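Local coordinates for protein secretion chaperonin CsaA (Picrophilus torridus, PDB 5ZDI) that probably binds tRNA through an OB-type tRNA-binding domain and may act as a chaperone in protein secretion, at residues T3-D6 / F7-I10. Residues are numbered along the deposited sequence; the frame is centred on the assembly and turned at random. Where two conformers were deposited one is given.
Sequences TYND and FSKI
Y4 O takes two backbone N-H groups from the next turn. S8 N is the sounder donor, at 3.2 Å from Y4 O. F7 N bonds weakly to the same oxygen and weakly to T3 O as well. On the next residue, N5 O receives the hydroxyl of S8, with S8 OG 2.8 Å away. S8 was modelled in two conformers, so this bond is certain only for the one described and is doubtful as a permanent feature. K9 N also reaches N5 O, weakly.

The start of the helix is closed by a capping box between T3 and D6. T3 OG1 accepts from D6 N at 2.9 Å. In return T3 N donates to D6 OD2 at 2.9 Å. That bond is nearly straight, 169° at the hydrogen, but it comes in 56° out of the carboxylate plane. D6 CG stands beside its own backbone N (chi1 -71°), which turns the carboxylate back to the helix start. The other oxygen, D6 OD1, faces K9. Beyond CG the K9 side chain is extended and lies beside that of D6, pointing the same way, and its CB lies 3.5 Å from D6 O. At the tip of its side chain, K9 NZ forms a salt bridge with D6 OD1 at 3.3 Å; the hydrogen bond within it is weak. With an alanine at D6, T3 N is likely to lose its carboxylate acceptor and K9 NZ its charged mate.

The short helix 4-8 precedes strand 12-22. Its Y4 ring stacks on F69 of the second subunit, and F7 packs on the same F69, so the helix forms part of the dimer interface. D6 thus meets an N-H through one oxygen and an ammonium through the other. Both the lysine and the helix start would be expected to favour the charged form of the carboxylate.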
loop_
_atom_site.group_PDB
_atom_site.type_symbol
_atom_site.label_atom_id
_atom_site.label_comp_id
_atom_site.label_asym_id
_atom_site.label_seq_id
_atom_site.Cartn_x
_atom_site.Cartn_y
_atom_site.Cartn_z
ATOM N N THR A 3 -2.829 8.277 15.144
ATOM C CA THR A 3 -1.670 9.219 14.890
ATOM C C THR A 3 -0.768 8.904 13.738
ATOM O O THR A 3 -0.710 7.758 13.356
ATOM C CB THR A 3 -0.813 9.284 16.172
ATOM O OG1 THR A 3 -0.416 7.960 16.618
ATOM C CG2 THR A 3 -1.641 9.935 17.255
ATOM N N TYR A 4 0.065 9.865 13.245
ATOM C CA TYR A 4 1.163 9.547 12.245
ATOM C C TYR A 4 2.105 8.548 12.861
ATOM O O TYR A 4 2.615 7.609 12.135
ATOM C CB TYR A 4 1.947 10.774 11.629
ATOM C CG TYR A 4 1.317 11.390 10.343
ATOM C CD1 TYR A 4 0.239 12.302 10.416
ATOM C CD2 TYR A 4 1.791 11.088 9.069
ATOM C CE1 TYR A 4 -0.344 12.867 9.264
ATOM C CE2 TYR A 4 1.192 11.650 7.914
ATOM C CZ TYR A 4 0.113 12.524 7.997
ATOM O OH TYR A 4 -0.506 13.076 6.804
ATOM N N ASN A 5 2.255 8.654 14.192
ATOM C CA ASN A 5 3.029 7.645 14.913
ATOM C C ASN A 5 2.445 6.236 14.843
ATOM O O ASN A 5 3.219 5.251 14.744
ATOM C CB ASN A 5 3.245 8.019 16.378
ATOM C CG ASN A 5 4.518 7.438 16.923
ATOM O OD1 ASN A 5 4.483 6.471 17.677
ATOM N ND2 ASN A 5 5.664 7.958 16.449
ATOM N N ASP A 6 1.109 6.109 14.938
ATOM C CA ASP A 6 0.476 4.816 14.819
ATOM C C ASP A 6 0.841 4.123 13.497
ATOM O O ASP A 6 1.064 2.929 13.470
ATOM C CB ASP A 6 -1.034 4.863 14.950
ATOM C CG ASP A 6 -1.514 5.170 16.383
ATOM O OD1 ASP A 6 -0.732 4.922 17.357
ATOM O OD2 ASP A 6 -2.674 5.678 16.489
ATOM N N PHE A 7 0.929 4.869 12.412
ATOM C CA PHE A 7 1.241 4.254 11.128
ATOM C C PHE A 7 2.706 3.821 11.085
ATOM O O PHE A 7 3.026 2.756 10.603
ATOM C CB PHE A 7 0.930 5.241 10.020
ATOM C CG PHE A 7 1.168 4.678 8.651
ATOM C CD1 PHE A 7 0.403 3.637 8.211
ATOM C CD2 PHE A 7 2.207 5.148 7.860
ATOM C CE1 PHE A 7 0.620 3.129 6.943
ATOM C CE2 PHE A 7 2.449 4.605 6.600
ATOM C CZ PHE A 7 1.654 3.587 6.163
ATOM N N SER A 8 3.592 4.614 11.678
ATOM C CA SER A 8 5.029 4.304 11.689
ATOM C C SER A 8 5.327 2.991 12.389
ATOM O O SER A 8 6.351 2.396 12.098
ATOM C CB SER A 8 5.875 5.470 12.305
ATOM O OG SER A 8 5.762 5.547 13.710
ATOM N N LYS A 9 4.431 2.540 13.300
ATOM C CA LYS A 9 4.588 1.266 14.014
ATOM C C LYS A 9 4.543 0.057 13.016
ATOM O O LYS A 9 5.058 -1.035 13.327
ATOM C CB LYS A 9 3.478 1.002 15.055
ATOM C CG LYS A 9 3.336 1.956 16.261
ATOM C CD LYS A 9 2.061 1.624 17.045
ATOM C CE LYS A 9 1.747 2.658 18.137
ATOM N NZ LYS A 9 0.522 2.237 18.871
ATOM N N ILE A 10 3.810 0.250 11.917
ATOM C CA ILE A 10 3.639 -0.809 10.914
ATOM C C ILE A 10 4.832 -0.817 9.922
ATOM O O ILE A 10 5.208 0.194 9.365
ATOM C CB ILE A 10 2.322 -0.678 10.083
ATOM C CG1 ILE A 10 1.117 -0.195 10.910
ATOM C CG2 ILE A 10 2.008 -2.038 9.425
ATOM C CD1 ILE A 10 0.726 -1.079 12.039
#